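Local coordinates for stage III sporulation protein AH (PDB 3TUF), which forms with SpoIIQ an intercellular channel between mother cell and forespore that lets the mother cell trigger sigma-G activity in the forespore of sporulating Bacillus subtilis, at residues 156-167 with 187-196. Numbering follows the deposited sequence.
Sequences DKINITVKSDKH and KDVAVTFEPS
His167 lays its CB over one face of the Phe193 ring, 3.8 Å from the centroid and 27° off the normal, a CH-pi contact displaced toward the CG rim. At the edge of the same ring, in its plane, Ser164 CB reaches CD2 at 4.0 Å. Val162 runs alongside Phe193 with CG1 next to CD2, and on this face Ile160 and Ile158 continue the apolar row against Val191 and Val189. The row is covered by helices 169-177 and 181-184, through Ile175, Ile176 and Ile183. Strands 157-163 and 188-194 run parallel, 14° apart, joined by a helical right-handed beta-alpha-beta crossover. Backbone bonds such as Ala190 N to Ile158 O (2.8 Å) fix the register. Beyond Ala190, Val191 and Thr192, an antiparallel strand of the SpoIIQ chain extends the sheet. On the other face, Lys157 keeps CG anti to its amide nitrogen (chi1 -153°), which sets it beside Asp188 CB; a water links NZ to Asp188 OD2, an oxygen also bonded to Ser79 of SpoIIQ. Thr161 CG2 crosses Glu194 CG at 3.3 Å, a tight approach. Lys163 folds its chain at chi2 so that CD rests on Ser196 CA at 3.5 Å, while NZ makes a weak, long ion pair with Glu147. Replacing Lys163 with an alanine would probably take away the methylene packing against Ser196 and leave Glu147 without that distant charge. Ser196 OG meets Asp165 OD2 at 3.0 Å from above the carboxylate plane, and Ser196 N approaches OD1, also out of plane.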
# COMPACT_ATOMS: atom_id res chain seq x y z
N ASP B 156 18.36 1.54 -1.35
CA ASP B 156 19.29 2.57 -0.95
C ASP B 156 18.86 3.93 -1.47
O ASP B 156 19.27 4.95 -0.93
CB ASP B 156 20.66 2.25 -1.53
CG ASP B 156 21.46 1.25 -0.68
OD1 ASP B 156 21.04 0.98 0.48
OD2 ASP B 156 22.51 0.76 -1.18
N LYS B 157 18.06 3.95 -2.52
CA LYS B 157 17.65 5.18 -3.10
C LYS B 157 16.16 5.11 -2.99
O LYS B 157 15.60 4.00 -2.86
CB LYS B 157 18.03 5.15 -4.55
CG LYS B 157 18.26 6.51 -5.12
CD LYS B 157 17.79 6.63 -6.56
CE LYS B 157 18.80 6.04 -7.51
NZ LYS B 157 18.59 6.62 -8.87
N ILE B 158 15.51 6.28 -3.01
CA ILE B 158 14.07 6.39 -3.14
C ILE B 158 13.74 6.95 -4.53
O ILE B 158 14.16 8.07 -4.89
CB ILE B 158 13.51 7.42 -2.14
CG1 ILE B 158 14.04 7.23 -0.70
CG2 ILE B 158 12.03 7.44 -2.20
CD1 ILE B 158 14.02 5.78 -0.12
N ASN B 159 12.97 6.23 -5.32
CA ASN B 159 12.64 6.68 -6.66
C ASN B 159 11.26 7.16 -6.71
O ASN B 159 10.36 6.47 -6.19
CB ASN B 159 12.79 5.56 -7.68
CG ASN B 159 14.19 5.35 -8.00
OD1 ASN B 159 14.85 4.42 -7.46
ND2 ASN B 159 14.73 6.27 -8.83
N ILE B 160 11.08 8.31 -7.34
CA ILE B 160 9.78 8.93 -7.30
C ILE B 160 9.58 9.41 -8.67
O ILE B 160 10.43 10.13 -9.23
CB ILE B 160 9.80 10.17 -6.45
CG1 ILE B 160 10.18 9.80 -5.01
CG2 ILE B 160 8.44 11.03 -6.59
CD1 ILE B 160 10.30 11.06 -4.12
N THR B 161 8.45 9.01 -9.24
CA THR B 161 8.18 9.42 -10.60
C THR B 161 6.86 10.11 -10.57
O THR B 161 5.88 9.63 -9.93
CB THR B 161 8.20 8.23 -11.60
OG1 THR B 161 9.31 7.38 -11.28
CG2 THR B 161 8.32 8.74 -13.07
N VAL B 162 6.84 11.25 -11.25
CA VAL B 162 5.71 12.14 -11.19
C VAL B 162 5.29 12.41 -12.64
O VAL B 162 6.14 12.59 -13.53
CB VAL B 162 6.14 13.36 -10.34
CG1 VAL B 162 5.53 14.65 -10.83
CG2 VAL B 162 5.81 13.09 -8.87
N LYS B 163 3.99 12.32 -12.91
CA LYS B 163 3.45 12.74 -14.21
C LYS B 163 3.53 14.25 -14.28
O LYS B 163 3.05 14.91 -13.36
CB LYS B 163 1.99 12.32 -14.32
CG LYS B 163 1.77 10.99 -15.07
CD LYS B 163 1.91 11.13 -16.59
CE LYS B 163 1.27 9.96 -17.35
NZ LYS B 163 -0.20 10.16 -17.47
N SER B 164 4.14 14.79 -15.33
CA SER B 164 4.27 16.26 -15.50
C SER B 164 4.99 16.66 -16.79
O SER B 164 5.97 16.02 -17.20
CB SER B 164 4.98 16.92 -14.29
OG SER B 164 4.91 18.34 -14.33
N ASP B 165 4.51 17.74 -17.41
CA ASP B 165 5.10 18.27 -18.64
C ASP B 165 6.21 19.24 -18.36
O ASP B 165 7.29 19.16 -18.94
CB ASP B 165 4.03 18.91 -19.50
CG ASP B 165 3.16 17.87 -20.15
OD1 ASP B 165 3.71 16.93 -20.80
OD2 ASP B 165 1.92 17.97 -19.99
N LYS B 166 5.94 20.16 -17.44
CA LYS B 166 6.96 21.04 -16.92
C LYS B 166 7.67 20.39 -15.72
O LYS B 166 7.04 19.77 -14.87
CB LYS B 166 6.32 22.40 -16.60
CG LYS B 166 5.73 23.05 -17.86
CD LYS B 166 4.29 23.51 -17.65
CE LYS B 166 4.20 24.74 -16.75
NZ LYS B 166 4.77 25.93 -17.43
N HIS B 167 8.99 20.48 -15.70
CA HIS B 167 9.79 20.10 -14.54
C HIS B 167 10.76 21.25 -14.24
O HIS B 167 11.13 22.00 -15.14
CB HIS B 167 10.55 18.80 -14.80
CG HIS B 167 11.53 18.87 -15.94
ND1 HIS B 167 11.16 19.18 -17.24
CD2 HIS B 167 12.87 18.64 -15.98
CE1 HIS B 167 12.23 19.16 -18.01
NE2 HIS B 167 13.28 18.84 -17.28
N LYS B 187 19.71 8.16 2.70
CA LYS B 187 19.46 7.53 1.43
C LYS B 187 19.48 8.63 0.40
O LYS B 187 19.34 9.81 0.75
CB LYS B 187 18.08 6.79 1.45
CG LYS B 187 18.07 5.45 2.24
CD LYS B 187 16.64 4.92 2.50
CE LYS B 187 16.66 3.57 3.21
NZ LYS B 187 15.25 3.12 3.51
N ASP B 188 19.65 8.27 -0.86
CA ASP B 188 19.57 9.24 -1.95
C ASP B 188 18.09 9.25 -2.29
O ASP B 188 17.35 8.36 -1.85
CB ASP B 188 20.53 8.90 -3.15
CG ASP B 188 20.53 10.00 -4.27
OD1 ASP B 188 20.13 11.19 -4.03
OD2 ASP B 188 20.92 9.68 -5.43
N VAL B 189 17.67 10.27 -3.02
CA VAL B 189 16.30 10.46 -3.39
C VAL B 189 16.33 10.96 -4.83
O VAL B 189 17.00 11.93 -5.13
CB VAL B 189 15.67 11.56 -2.50
CG1 VAL B 189 14.33 11.98 -3.04
CG2 VAL B 189 15.53 11.14 -1.02
N ALA B 190 15.60 10.32 -5.73
CA ALA B 190 15.60 10.81 -7.09
C ALA B 190 14.17 11.08 -7.53
O ALA B 190 13.24 10.39 -7.07
CB ALA B 190 16.28 9.77 -8.00
N VAL B 191 13.96 12.08 -8.36
CA VAL B 191 12.62 12.45 -8.74
C VAL B 191 12.63 12.66 -10.20
O VAL B 191 13.36 13.55 -10.68
CB VAL B 191 12.27 13.79 -8.15
CG1 VAL B 191 10.84 14.24 -8.56
CG2 VAL B 191 12.39 13.68 -6.67
N THR B 192 11.84 11.87 -10.92
CA THR B 192 11.77 11.97 -12.38
C THR B 192 10.42 12.49 -12.78
O THR B 192 9.42 12.06 -12.23
CB THR B 192 11.89 10.57 -12.95
OG1 THR B 192 13.03 9.94 -12.36
CG2 THR B 192 12.01 10.61 -14.47
N PHE B 193 10.39 13.40 -13.75
CA PHE B 193 9.14 13.98 -14.28
C PHE B 193 8.87 13.44 -15.68
O PHE B 193 9.58 13.77 -16.63
CB PHE B 193 9.23 15.50 -14.36
CG PHE B 193 9.46 16.17 -13.02
CD1 PHE B 193 10.66 15.99 -12.31
CD2 PHE B 193 8.49 16.95 -12.46
CE1 PHE B 193 10.87 16.58 -11.05
CE2 PHE B 193 8.70 17.54 -11.21
CZ PHE B 193 9.89 17.36 -10.51
N GLU B 194 7.83 12.61 -15.80
CA GLU B 194 7.38 12.00 -17.07
C GLU B 194 6.36 12.86 -17.83
O GLU B 194 5.39 13.33 -17.22
CB GLU B 194 6.67 10.68 -16.77
CG GLU B 194 7.56 9.63 -16.19
CD GLU B 194 8.27 8.85 -17.25
OE1 GLU B 194 8.46 9.40 -18.36
OE2 GLU B 194 8.62 7.68 -16.98
N PRO B 195 6.53 13.01 -19.16
CA PRO B 195 5.52 13.64 -20.05
C PRO B 195 4.10 13.09 -19.80
O PRO B 195 3.88 11.86 -19.89
CB PRO B 195 5.99 13.24 -21.45
CG PRO B 195 6.98 12.03 -21.24
CD PRO B 195 7.65 12.40 -19.93
N SER B 196 3.13 13.97 -19.49
CA SER B 196 1.75 13.52 -19.13
C SER B 196 0.80 13.32 -20.33
O SER B 196 1.21 12.77 -21.37
CB SER B 196 1.12 14.42 -18.03
OG SER B 196 0.64 15.66 -18.57
O HOH W 1 20.74 8.42 -8.32
O HOH W 2 13.42 8.72 -10.07